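Local coordinates for protein carbonic anhydrase (Sordaria macrospora, PDB 4O1K) that catalyses the reversible hydration of carbon dioxide to bicarbonate as a tetrameric, zinc-dependent carbonic anhydrase of the beta class, at residues A81-N86 with R135-V140; G111-G116 with G193-F198; G116-A121 with A156-L161. One frame throughout, in Å; residues are numbered along the deposited sequence.

Interaction 1 (A81-N86 with R135-V140); sequences ANLVCN and RNIRDV
Ala81 and Ile137 make the closest apolar touch of this contact. The methyl CB of Ala81 meets Ile137 CD1 at 3.5 Å. Ile137 does not start out facing the loop. Its CG1 is anti to the carbonyl carbon (chi1 -66°), and the nearly extended outer bond carries CD1 across to Ala81. Leu83 sits next to this pair and splits its two methyls between neighbouring helix residues. Its CD2 packs on Ile137 CG1 at 4.0 Å, the two side chains nearly perpendicular. Its CD1 rests on the CB of Asn136 at 3.8 Å. Ala81, Leu83 and Ile137 are all buried, so this end is a compact apolar seam.

The other end is looser. Cys85 turns its sulfur to the amide group of Asn136, with SG 3.7 Å from CG. No hydrogen bond crosses between the segments, and the whole contact buries about 200 Å². Asn136 is partly exposed and also packs on Thr87 of a second subunit, so this side runs out towards the subunit interface. Asp139, on the same helix, forms a salt bridge to Lys175 of that subunit.

The loop 81-86 follows strand 74-79 and leads to helix 89-100, and helix 130-143 packs across one side of it. Helix 154-174 holds its backbone: Gln169 bonds to Val84 N and Asn172 to Val84 O. Val84 packs on helix 89-100, while Ala81 and Ile137 both reach helix 116-121.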
ATOM      1  N   ALA A  81      -7.463 -12.945   6.680  1.00 26.76           N
ATOM      2  CA  ALA A  81      -6.614 -13.495   7.735  1.00 29.60           C
ATOM      3  C   ALA A  81      -6.195 -12.508   8.808  1.00 30.26           C
ATOM      4  O   ALA A  81      -5.215 -12.724   9.510  1.00 31.30           O
ATOM      5  CB  ALA A  81      -5.404 -14.293   7.153  1.00 25.98           C
ATOM      6  N   ASN A  82      -6.979 -11.441   8.968  1.00 28.92           N
ATOM      7  CA  ASN A  82      -6.818 -10.530  10.098  1.00 26.36           C
ATOM      8  C   ASN A  82      -5.380 -10.050  10.275  1.00 25.63           C
ATOM      9  O   ASN A  82      -4.820 -10.131  11.385  1.00 23.28           O
ATOM     10  CB  ASN A  82      -7.407 -11.114  11.414  1.00 23.15           C
ATOM     11  CG  ASN A  82      -6.970 -12.562  11.704  1.00 26.58           C
ATOM     12  OD1 ASN A  82      -7.652 -13.523  11.323  1.00 24.80           O
ATOM     13  ND2 ASN A  82      -5.839 -12.719  12.398  1.00 24.29           N
ATOM     14  N   LEU A  83      -4.789  -9.586   9.168  1.00 22.74           N
ATOM     15  CA  LEU A  83      -3.400  -9.133   9.159  1.00 22.40           C
ATOM     16  C   LEU A  83      -3.213  -7.665   9.534  1.00 22.79           C
ATOM     17  O   LEU A  83      -4.038  -6.796   9.196  1.00 25.05           O
ATOM     18  CB  LEU A  83      -2.782  -9.348   7.766  1.00 20.79           C
ATOM     19  CG  LEU A  83      -2.756 -10.772   7.255  1.00 24.06           C
ATOM     20  CD1 LEU A  83      -2.131 -10.843   5.846  1.00 29.41           C
ATOM     21  CD2 LEU A  83      -1.933 -11.624   8.189  1.00 26.01           C
ATOM     22  N   VAL A  84      -2.095  -7.380  10.217  1.00 22.40           N
ATOM     23  CA  VAL A  84      -1.706  -5.998  10.496  1.00 22.59           C
ATOM     24  C   VAL A  84      -0.334  -5.807   9.836  1.00 24.89           C
ATOM     25  O   VAL A  84       0.697  -6.174  10.425  1.00 25.59           O
ATOM     26  CB  VAL A  84      -1.632  -5.753  12.021  1.00 25.26           C
ATOM     27  CG1 VAL A  84      -1.166  -4.363  12.310  1.00 23.91           C
ATOM     28  CG2 VAL A  84      -3.035  -5.936  12.656  1.00 23.21           C
ATOM     29  N   CYS A  85      -0.346  -5.293   8.602  1.00 27.32           N
ATOM     30  CA  CYS A  85       0.884  -5.190   7.774  1.00 30.55           C
ATOM     31  C   CYS A  85       1.429  -3.770   7.858  1.00 32.85           C
ATOM     32  O   CYS A  85       0.673  -2.805   7.702  1.00 32.84           O
ATOM     33  CB  CYS A  85       0.567  -5.481   6.317  1.00 29.57           C
ATOM     34  SG  CYS A  85      -0.125  -7.148   5.994  1.00 35.89           S
ATOM     35  N   ASN A  86       2.732  -3.611   8.069  1.00 35.84           N
ATOM     36  CA  ASN A  86       3.215  -2.252   8.275  1.00 39.73           C
ATOM     37  C   ASN A  86       3.155  -1.329   7.056  1.00 35.56           C
ATOM     38  O   ASN A  86       3.138  -0.117   7.204  1.00 44.87           O
ATOM     39  CB  ASN A  86       4.571  -2.226   8.976  1.00 51.03           C
ATOM     40  CG  ASN A  86       5.515  -3.260   8.448  1.00 55.37           C
ATOM     41  OD1 ASN A  86       5.426  -4.435   8.781  1.00 58.51           O
ATOM     42  ND2 ASN A  86       6.444  -2.824   7.637  1.00 56.51           N
ATOM     43  N   ARG A 135       1.584 -13.851   1.494  1.00 24.97           N
ATOM     44  CA  ARG A 135       2.989 -13.997   1.853  1.00 25.07           C
ATOM     45  C   ARG A 135       3.201 -13.671   3.321  1.00 26.98           C
ATOM     46  O   ARG A 135       4.030 -14.298   3.991  1.00 28.18           O
ATOM     47  CB  ARG A 135       3.858 -13.092   0.953  1.00 27.79           C
ATOM     48  CG  ARG A 135       5.398 -13.247   1.128  1.00 31.42           C
ATOM     49  CD  ARG A 135       6.071 -12.483  -0.005  1.00 31.60           C
ATOM     50  NE  ARG A 135       5.535 -12.964  -1.294  1.00 36.58           N
ATOM     51  CZ  ARG A 135       5.243 -12.216  -2.354  1.00 33.29           C
ATOM     52  NH1 ARG A 135       5.459 -10.907  -2.364  1.00 34.62           N
ATOM     53  NH2 ARG A 135       4.735 -12.784  -3.444  1.00 35.09           N
ATOM     54  N   ASN A 136       2.436 -12.719   3.849  1.00 27.01           N
ATOM     55  CA  ASN A 136       2.613 -12.345   5.266  1.00 25.48           C
ATOM     56  C   ASN A 136       2.398 -13.501   6.200  1.00 30.36           C
ATOM     57  O   ASN A 136       3.011 -13.594   7.277  1.00 32.28           O
ATOM     58  CB  ASN A 136       1.620 -11.250   5.616  1.00 28.24           C
ATOM     59  CG  ASN A 136       1.943  -9.967   4.916  1.00 33.29           C
ATOM     60  OD1 ASN A 136       1.250  -9.551   3.982  1.00 38.95           O
ATOM     61  ND2 ASN A 136       2.992  -9.320   5.366  1.00 31.45           N
ATOM     62  N   ILE A 137       1.499 -14.388   5.796  1.00 29.74           N
ATOM     63  CA  ILE A 137       1.156 -15.511   6.627  1.00 27.37           C
ATOM     64  C   ILE A 137       2.279 -16.537   6.524  1.00 32.16           C
ATOM     65  O   ILE A 137       2.670 -17.174   7.519  1.00 32.07           O
ATOM     66  CB  ILE A 137      -0.155 -16.131   6.171  1.00 29.30           C
ATOM     67  CG1 ILE A 137      -1.313 -15.146   6.402  1.00 29.18           C
ATOM     68  CG2 ILE A 137      -0.389 -17.440   6.916  1.00 33.54           C
ATOM     69  CD1 ILE A 137      -2.500 -15.446   5.564  1.00 38.90           C
ATOM     70  N   ARG A 138       2.814 -16.689   5.318  1.00 29.93           N
ATOM     71  CA  ARG A 138       3.936 -17.577   5.155  1.00 30.60           C
ATOM     72  C   ARG A 138       5.112 -17.057   5.976  1.00 29.55           C
ATOM     73  O   ARG A 138       5.854 -17.848   6.534  1.00 29.96           O
ATOM     74  CB  ARG A 138       4.275 -17.749   3.684  1.00 28.98           C
ATOM     75  CG  ARG A 138       3.188 -18.482   2.910  1.00 30.24           C
ATOM     76  CD  ARG A 138       3.670 -18.883   1.492  1.00 35.24           C
ATOM     77  NE  ARG A 138       3.671 -17.741   0.586  1.00 33.79           N
ATOM     78  CZ  ARG A 138       2.616 -17.363  -0.137  1.00 37.34           C
ATOM     79  NH1 ARG A 138       1.477 -18.044  -0.058  1.00 40.54           N
ATOM     80  NH2 ARG A 138       2.690 -16.316  -0.948  1.00 34.94           N
ATOM     81  N   ASP A 139       5.235 -15.733   6.112  1.00 28.25           N
ATOM     82  CA  ASP A 139       6.281 -15.150   6.939  1.00 28.38           C
ATOM     83  C   ASP A 139       6.077 -15.541   8.399  1.00 29.81           C
ATOM     84  O   ASP A 139       7.037 -15.878   9.110  1.00 31.15           O
ATOM     85  CB  ASP A 139       6.311 -13.624   6.810  1.00 34.66           C
ATOM     86  CG  ASP A 139       6.972 -13.150   5.517  1.00 43.11           C
ATOM     87  OD1 ASP A 139       7.565 -13.981   4.802  1.00 42.92           O
ATOM     88  OD2 ASP A 139       6.906 -11.932   5.236  1.00 46.77           O
ATOM     89  N   VAL A 140       4.825 -15.515   8.864  1.00 29.00           N
ATOM     90  CA  VAL A 140       4.548 -15.998  10.223  1.00 30.87           C
ATOM     91  C   VAL A 140       5.024 -17.442  10.407  1.00 30.75           C
ATOM     92  O   VAL A 140       5.733 -17.764  11.390  1.00 31.01           O
ATOM     93  CB  VAL A 140       3.061 -15.871  10.586  1.00 27.19           C
ATOM     94  CG1 VAL A 140       2.788 -16.578  11.905  1.00 25.60           C
ATOM     95  CG2 VAL A 140       2.663 -14.396  10.673  1.00 27.09           C
TER

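Interaction 2 (G111-G116 with G193-F198); sequences GHYGCG and GWVFNF. With ZN (zinc ion), chain B.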
ATOM      1  N   GLY A 111      -8.513 -14.088  15.407  1.00 26.53           N
ATOM      2  CA  GLY A 111      -8.423 -15.014  14.293  1.00 26.95           C
ATOM      3  C   GLY A 111      -9.539 -16.030  14.438  1.00 28.19           C
ATOM      4  O   GLY A 111     -10.374 -15.913  15.340  1.00 28.00           O
ATOM      5  N   HIS A 112      -9.559 -17.030  13.564  1.00 31.17           N
ATOM      6  CA  HIS A 112     -10.592 -18.058  13.701  1.00 30.81           C
ATOM      7  C   HIS A 112     -10.112 -19.357  13.097  1.00 30.80           C
ATOM      8  O   HIS A 112      -9.386 -19.354  12.093  1.00 29.62           O
ATOM      9  CB  HIS A 112     -11.938 -17.592  13.116  1.00 31.74           C
ATOM     10  CG  HIS A 112     -11.922 -17.404  11.631  1.00 32.42           C
ATOM     11  ND1 HIS A 112     -12.730 -18.131  10.782  1.00 36.40           N
ATOM     12  CD2 HIS A 112     -11.181 -16.588  10.843  1.00 33.08           C
ATOM     13  CE1 HIS A 112     -12.467 -17.789   9.529  1.00 34.98           C
ATOM     14  NE2 HIS A 112     -11.545 -16.845   9.542  1.00 29.92           N
ATOM     15  N   TYR A 113     -10.459 -20.472  13.739  1.00 32.58           N
ATOM     16  CA  TYR A 113     -10.018 -21.765  13.213  1.00 36.08           C
ATOM     17  C   TYR A 113     -10.763 -22.046  11.935  1.00 38.69           C
ATOM     18  O   TYR A 113     -11.921 -21.625  11.775  1.00 39.64           O
ATOM     19  CB  TYR A 113     -10.247 -22.905  14.220  1.00 35.22           C
ATOM     20  CG  TYR A 113      -9.430 -22.741  15.484  1.00 39.74           C
ATOM     21  CD1 TYR A 113      -8.042 -22.700  15.436  1.00 39.02           C
ATOM     22  CD2 TYR A 113     -10.038 -22.628  16.719  1.00 43.60           C
ATOM     23  CE1 TYR A 113      -7.287 -22.538  16.588  1.00 41.16           C
ATOM     24  CE2 TYR A 113      -9.287 -22.477  17.880  1.00 45.36           C
ATOM     25  CZ  TYR A 113      -7.911 -22.431  17.804  1.00 43.78           C
ATOM     26  OH  TYR A 113      -7.155 -22.267  18.945  1.00 43.43           O
ATOM     27  N   GLY A 114     -10.110 -22.759  11.023  1.00 42.46           N
ATOM     28  CA  GLY A 114     -10.729 -23.042   9.746  1.00 44.67           C
ATOM     29  C   GLY A 114     -10.538 -21.906   8.761  1.00 44.17           C
ATOM     30  O   GLY A 114     -11.064 -21.966   7.655  1.00 45.20           O
ATOM     31  N   CYS A 115      -9.770 -20.888   9.153  1.00 37.84           N
ATOM     32  CA  CYS A 115      -9.547 -19.716   8.312  1.00 34.13           C
ATOM     33  C   CYS A 115      -9.109 -20.047   6.898  1.00 37.23           C
ATOM     34  O   CYS A 115      -8.058 -20.671   6.688  1.00 36.91           O
ATOM     35  CB  CYS A 115      -8.506 -18.809   8.948  1.00 30.39           C
ATOM     36  SG  CYS A 115      -8.258 -17.238   8.062  1.00 35.67           S
ATOM     37  N   GLY A 116      -9.918 -19.623   5.931  1.00 39.31           N
ATOM     38  CA  GLY A 116      -9.624 -19.879   4.532  1.00 37.71           C
ATOM     39  C   GLY A 116      -8.371 -19.194   4.033  1.00 36.83           C
ATOM     40  O   GLY A 116      -7.663 -19.738   3.180  1.00 32.96           O
ATOM     41  N   GLY A 193      -5.380 -10.959  21.951  1.00 29.70           N
ATOM     42  CA  GLY A 193      -5.327 -11.871  20.817  1.00 29.75           C
ATOM     43  C   GLY A 193      -6.297 -12.993  21.125  1.00 26.21           C
ATOM     44  O   GLY A 193      -6.089 -13.735  22.060  1.00 27.59           O
ATOM     45  N   TRP A 194      -7.348 -13.114  20.334  1.00 24.79           N
ATOM     46  CA  TRP A 194      -8.380 -14.118  20.591  1.00 28.76           C
ATOM     47  C   TRP A 194      -8.574 -14.955  19.347  1.00 30.40           C
ATOM     48  O   TRP A 194      -8.120 -14.574  18.249  1.00 27.92           O
ATOM     49  CB  TRP A 194      -9.693 -13.429  20.955  1.00 30.50           C
ATOM     50  CG  TRP A 194      -9.685 -12.599  22.236  1.00 31.66           C
ATOM     51  CD1 TRP A 194      -8.763 -12.637  23.257  1.00 32.16           C
ATOM     52  CD2 TRP A 194     -10.659 -11.608  22.616  1.00 33.85           C
ATOM     53  NE1 TRP A 194      -9.126 -11.733  24.254  1.00 28.21           N
ATOM     54  CE2 TRP A 194     -10.275 -11.086  23.873  1.00 31.82           C
ATOM     55  CE3 TRP A 194     -11.822 -11.107  22.008  1.00 33.82           C
ATOM     56  CZ2 TRP A 194     -11.024 -10.095  24.541  1.00 34.99           C
ATOM     57  CZ3 TRP A 194     -12.561 -10.119  22.674  1.00 35.20           C
ATOM     58  CH2 TRP A 194     -12.151  -9.621  23.917  1.00 36.98           C
ATOM     59  N   VAL A 195      -9.209 -16.116  19.499  1.00 29.33           N
ATOM     60  CA  VAL A 195      -9.469 -16.960  18.346  1.00 27.37           C
ATOM     61  C   VAL A 195     -10.865 -17.522  18.511  1.00 31.55           C
ATOM     62  O   VAL A 195     -11.190 -18.034  19.586  1.00 35.92           O
ATOM     63  CB  VAL A 195      -8.473 -18.128  18.229  1.00 32.23           C
ATOM     64  CG1 VAL A 195      -8.789 -18.948  16.977  1.00 30.31           C
ATOM     65  CG2 VAL A 195      -7.062 -17.623  18.131  1.00 37.59           C
ATOM     66  N   PHE A 196     -11.691 -17.389  17.471  1.00 28.67           N
ATOM     67  CA  PHE A 196     -13.058 -17.902  17.467  1.00 29.19           C
ATOM     68  C   PHE A 196     -13.081 -19.288  16.862  1.00 30.98           C
ATOM     69  O   PHE A 196     -12.300 -19.590  15.936  1.00 29.91           O
ATOM     70  CB  PHE A 196     -13.981 -16.954  16.682  1.00 28.92           C
ATOM     71  CG  PHE A 196     -15.386 -17.432  16.572  1.00 30.72           C
ATOM     72  CD1 PHE A 196     -16.233 -17.413  17.677  1.00 35.00           C
ATOM     73  CD2 PHE A 196     -15.882 -17.885  15.355  1.00 35.62           C
ATOM     74  CE1 PHE A 196     -17.551 -17.855  17.571  1.00 38.73           C
ATOM     75  CE2 PHE A 196     -17.199 -18.336  15.245  1.00 36.95           C
ATOM     76  CZ  PHE A 196     -18.028 -18.324  16.355  1.00 37.45           C
ATOM     77  N   ASN A 197     -13.981 -20.130  17.376  1.00 28.97           N
ATOM     78  CA  ASN A 197     -14.044 -21.523  16.984  1.00 30.89           C
ATOM     79  C   ASN A 197     -15.473 -21.768  16.504  1.00 32.41           C
ATOM     80  O   ASN A 197     -16.422 -21.802  17.324  1.00 36.19           O
ATOM     81  CB  ASN A 197     -13.748 -22.425  18.201  1.00 38.57           C
ATOM     82  CG  ASN A 197     -13.547 -23.887  17.824  1.00 46.80           C
ATOM     83  OD1 ASN A 197     -13.820 -24.305  16.696  1.00 50.46           O
ATOM     84  ND2 ASN A 197     -13.071 -24.674  18.774  1.00 44.66           N
ATOM     85  N   PHE A 198     -15.636 -21.932  15.194  1.00 35.94           N
ATOM     86  CA  PHE A 198     -16.946 -22.080  14.570  1.00 42.43           C
ATOM     87  C   PHE A 198     -17.632 -23.384  14.984  1.00 42.11           C
ATOM     88  O   PHE A 198     -18.832 -23.554  14.750  1.00 45.49           O
ATOM     89  CB  PHE A 198     -16.784 -22.066  13.048  1.00 49.56           C
ATOM     90  CG  PHE A 198     -16.013 -23.249  12.524  1.00 59.32           C
ATOM     91  CD1 PHE A 198     -14.636 -23.191  12.384  1.00 62.60           C
ATOM     92  CD2 PHE A 198     -16.667 -24.428  12.191  1.00 64.47           C
ATOM     93  CE1 PHE A 198     -13.922 -24.283  11.911  1.00 65.66           C
ATOM     94  CE2 PHE A 198     -15.962 -25.530  11.718  1.00 66.89           C
ATOM     95  CZ  PHE A 198     -14.587 -25.456  11.577  1.00 66.96           C
TER
HETATM   96 ZN    ZN B 301     -10.271 -16.261   7.974  1.00 32.74          ZN
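The ring of Tyr113 carries Val195 CG1 over one face, 3.6 Å from its centroid and 11° off the normal, a CH-pi contact. Tyr113 CG lies anti to the carbonyl carbon (chi1 -64°), which swings the ring over Val195. Asn197 CG meets the ring edge, 3.9 Å from Tyr113 CD2, its amide plane steeply inclined. The Phe198 ring turns an edge to the backbone: its CD1 lies 3.2 Å from Tyr113 O. A side chain on Gly114 would run into Phe198 CE1.

Strands 106-112 and 190-197 pair in parallel here. Gly111 N bonds to Trp194 O, and Phe196 N returns to Gly111 O at 2.9 Å. Tyr113 N reaches Phe196 O at 3.0 Å. The Tyr113 hydroxyl bonds to Glu163. With an alanine here, Val195 CG1 would probably face a gap and Glu163 would lose its hydroxyl partner.

A type II turn from His112 to Cys115 brings two zinc ligands together. His112 NE2 binds zinc at 2.1 Å and Cys115 SG at 2.2 Å; Cys56 and Asp58 complete the site. Four protein ligands, aspartate among them, are consistent with the closed form of beta-carbonic anhydrases, in which aspartate replaces the zinc-bound water.

Interaction 3 (G116-A121 with A156-L161); sequences GGVKAA and ARYERL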
ATOM      1  N   GLY A 116      -9.918 -19.623   5.931  1.00 39.31           N
ATOM      2  CA  GLY A 116      -9.624 -19.879   4.532  1.00 37.71           C
ATOM      3  C   GLY A 116      -8.371 -19.194   4.033  1.00 36.83           C
ATOM      4  O   GLY A 116      -7.663 -19.738   3.180  1.00 32.96           O
ATOM      5  N   GLY A 117      -8.098 -18.003   4.550  1.00 35.06           N
ATOM      6  CA  GLY A 117      -6.941 -17.235   4.122  1.00 37.21           C
ATOM      7  C   GLY A 117      -5.631 -17.876   4.530  1.00 32.27           C
ATOM      8  O   GLY A 117      -4.717 -17.984   3.720  1.00 34.42           O
ATOM      9  N   VAL A 118      -5.547 -18.304   5.790  1.00 31.61           N
ATOM     10  CA  VAL A 118      -4.410 -19.077   6.292  1.00 30.59           C
ATOM     11  C   VAL A 118      -4.204 -20.373   5.482  1.00 38.20           C
ATOM     12  O   VAL A 118      -3.084 -20.656   4.940  1.00 40.94           O
ATOM     13  CB  VAL A 118      -4.595 -19.342   7.796  1.00 31.16           C
ATOM     14  CG1 VAL A 118      -3.524 -20.280   8.315  1.00 32.18           C
ATOM     15  CG2 VAL A 118      -4.557 -18.024   8.556  1.00 28.88           C
ATOM     16  N   LYS A 119      -5.282 -21.140   5.323  1.00 35.94           N
ATOM     17  CA  LYS A 119      -5.171 -22.346   4.497  1.00 39.11           C
ATOM     18  C   LYS A 119      -4.680 -22.061   3.063  1.00 43.69           C
ATOM     19  O   LYS A 119      -3.830 -22.784   2.533  1.00 44.12           O
ATOM     20  CB  LYS A 119      -6.480 -23.133   4.477  1.00 43.61           C
ATOM     21  CG  LYS A 119      -6.345 -24.495   3.799  1.00 52.67           C
ATOM     22  CD  LYS A 119      -7.609 -25.344   3.948  1.00 61.31           C
ATOM     23  CE  LYS A 119      -7.887 -25.734   5.407  1.00 66.03           C
ATOM     24  NZ  LYS A 119      -6.975 -26.803   5.934  1.00 67.27           N
ATOM     25  N   ALA A 120      -5.201 -21.010   2.443  1.00 43.08           N
ATOM     26  CA  ALA A 120      -4.797 -20.644   1.083  1.00 44.15           C
ATOM     27  C   ALA A 120      -3.347 -20.149   1.019  1.00 43.11           C
ATOM     28  O   ALA A 120      -2.660 -20.314  -0.007  1.00 37.03           O
ATOM     29  CB  ALA A 120      -5.736 -19.598   0.522  1.00 41.97           C
ATOM     30  N   ALA A 121      -2.902 -19.502   2.096  1.00 40.85           N
ATOM     31  CA  ALA A 121      -1.515 -19.064   2.218  1.00 37.94           C
ATOM     32  C   ALA A 121      -0.645 -20.285   2.164  1.00 39.33           C
ATOM     33  O   ALA A 121       0.440 -20.257   1.577  1.00 38.62           O
ATOM     34  CB  ALA A 121      -1.299 -18.354   3.523  1.00 36.45           C
ATOM     35  N   ALA A 156      -3.788 -29.849  13.172  1.00 53.16           N
ATOM     36  CA  ALA A 156      -3.198 -29.306  14.402  1.00 51.39           C
ATOM     37  C   ALA A 156      -2.167 -28.204  14.086  1.00 47.95           C
ATOM     38  O   ALA A 156      -2.137 -27.143  14.732  1.00 43.49           O
ATOM     39  CB  ALA A 156      -2.566 -30.406  15.214  1.00 51.44           C
ATOM     40  N   ARG A 157      -1.320 -28.472  13.091  1.00 43.94           N
ATOM     41  CA  ARG A 157      -0.364 -27.472  12.610  1.00 39.69           C
ATOM     42  C   ARG A 157      -1.047 -26.197  12.115  1.00 38.80           C
ATOM     43  O   ARG A 157      -0.597 -25.093  12.412  1.00 40.24           O
ATOM     44  CB  ARG A 157       0.528 -28.055  11.506  1.00 38.59           C
ATOM     45  CG  ARG A 157       1.822 -27.292  11.311  1.00 40.07           C
ATOM     46  CD  ARG A 157       2.630 -27.860  10.167  1.00 45.57           C
ATOM     47  NE  ARG A 157       2.745 -29.306  10.295  1.00 50.10           N
ATOM     48  CZ  ARG A 157       2.416 -30.161   9.328  1.00 54.07           C
ATOM     49  NH1 ARG A 157       1.965 -29.710   8.161  1.00 54.79           N
ATOM     50  NH2 ARG A 157       2.531 -31.467   9.526  1.00 55.32           N
ATOM     51  N   TYR A 158      -2.144 -26.379  11.402  0.70 40.23           N
ATOM     52  CA  TYR A 158      -2.900 -25.299  10.804  0.70 42.31           C
ATOM     53  C   TYR A 158      -3.537 -24.423  11.897  0.70 40.54           C
ATOM     54  O   TYR A 158      -3.504 -23.186  11.829  0.70 38.62           O
ATOM     55  CB  TYR A 158      -3.930 -25.963   9.890  0.70 46.10           C
ATOM     56  CG  TYR A 158      -5.016 -25.091   9.338  0.70 44.47           C
ATOM     57  CD1 TYR A 158      -4.796 -23.763   9.035  0.70 41.38           C
ATOM     58  CD2 TYR A 158      -6.275 -25.617   9.106  0.70 47.75           C
ATOM     59  CE1 TYR A 158      -5.812 -22.973   8.533  0.70 42.93           C
ATOM     60  CE2 TYR A 158      -7.283 -24.844   8.593  0.70 47.31           C
ATOM     61  CZ  TYR A 158      -7.044 -23.520   8.317  0.70 46.59           C
ATOM     62  OH  TYR A 158      -8.044 -22.746   7.802  0.70 49.96           O
ATOM     63  N   GLU A 159      -4.074 -25.068  12.926  1.00 40.25           N
ATOM     64  CA  GLU A 159      -4.696 -24.361  14.052  1.00 38.94           C
ATOM     65  C   GLU A 159      -3.622 -23.589  14.825  1.00 35.87           C
ATOM     66  O   GLU A 159      -3.839 -22.433  15.261  1.00 38.07           O
ATOM     67  CB  GLU A 159      -5.469 -25.341  14.952  1.00 42.69           C
ATOM     68  CG  GLU A 159      -6.603 -26.038  14.198  1.00 48.66           C
ATOM     69  CD  GLU A 159      -7.493 -26.890  15.088  1.00 59.72           C
ATOM     70  OE1 GLU A 159      -7.067 -27.260  16.210  1.00 61.78           O
ATOM     71  OE2 GLU A 159      -8.629 -27.185  14.652  1.00 63.25           O
ATOM     72  N   ARG A 160      -2.453 -24.217  14.961  1.00 36.34           N
ATOM     73  CA  ARG A 160      -1.363 -23.563  15.657  1.00 35.17           C
ATOM     74  C   ARG A 160      -0.940 -22.341  14.866  1.00 34.90           C
ATOM     75  O   ARG A 160      -0.673 -21.307  15.450  1.00 32.46           O
ATOM     76  CB  ARG A 160      -0.175 -24.511  15.878  1.00 38.18           C
ATOM     77  CG  ARG A 160       0.903 -23.962  16.822  1.00 38.72           C
ATOM     78  CD  ARG A 160       0.331 -23.521  18.189  1.00 39.40           C
ATOM     79  NE  ARG A 160       1.352 -22.859  18.998  1.00 41.42           N
ATOM     80  CZ  ARG A 160       1.108 -21.853  19.832  1.00 44.39           C
ATOM     81  NH1 ARG A 160      -0.125 -21.396  19.975  1.00 41.80           N
ATOM     82  NH2 ARG A 160       2.095 -21.295  20.516  1.00 46.53           N
ATOM     83  N   LEU A 161      -0.869 -22.461  13.538  1.00 33.98           N
ATOM     84  CA  LEU A 161      -0.545 -21.317  12.673  1.00 30.97           C
ATOM     85  C   LEU A 161      -1.553 -20.183  12.811  1.00 31.28           C
ATOM     86  O   LEU A 161      -1.188 -19.001  12.797  1.00 26.32           O
ATOM     87  CB  LEU A 161      -0.487 -21.752  11.207  1.00 34.60           C
ATOM     88  CG  LEU A 161      -0.192 -20.644  10.194  1.00 33.00           C
ATOM     89  CD1 LEU A 161       1.107 -19.925  10.525  1.00 32.47           C
ATOM     90  CD2 LEU A 161      -0.149 -21.207   8.780  1.00 31.02           C
TER
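Tyr158 reaches across from helix 154-174 and lays its ring between Val118 and Lys119 of helix 116-121. Its CG is anti to the backbone N (chi1 169°), which sends the ring out from its own helix. The Val118 methyl CG1 meets the ring at its edge, 3.5 Å from CE1. The same methyl touches Leu161 CD2 at 3.5 Å, so one branch of Val118 serves two partners a helical turn apart. The Val118 and Leu161 side chains point oppositely and lie side by side, and both are buried.

Lys119 takes the outer side. Its chain begins extended, then bends at chi3 (-65°) and again at chi4. These bends bring its end back to the ring. Lys119 CE lies 3.4 Å and Lys119 NZ 3.3 Å from Tyr158 CE2, the ammonium coming in obliquely. The Lys119 CB also passes 3.7 Å from Tyr158 OH, so the lysine touches the tyrosine at both ends of its bent chain. Tyr158 was modelled in two conformers, and these details belong to one of them.

The helix axes approach to 10.4 Å at an angle of 116°. Tyr158 OH probably bonds to Cys115 O just before helix 116-121, but the modelled distance is too short to be trusted. The chemistry is thus divided: hydrocarbon packing on the buried side, and on the exposed side the bent lysine chain lying against the phenol, with no polar bond between the two segments.

In the fold
The three contacts lie close to the zinc site and to one another. Interaction 2 supplies two zinc ligands. The side chain of Ala81, in interaction 1, lies about 5 Å from the zinc, and Ala81 CA is 4.1 Å from Cys115 SG. Asn82 OD1 also comes within 3.4 Å of Gly111 CA. Interactions 2 and 3 share Gly116, and their centres are about 10 Å apart. Helix 116-121 thus starts directly from the metal-binding turn. Interactions 1 and 3 join through neighbouring helices: Ile137 CG2 packs on Ala121 CB at 3.6 Å, and Arg138 NH1 probably bonds to Ala121 O at 2.9 Å. Val140 CG1 also reaches Leu161 CD1 at 4.0 Å.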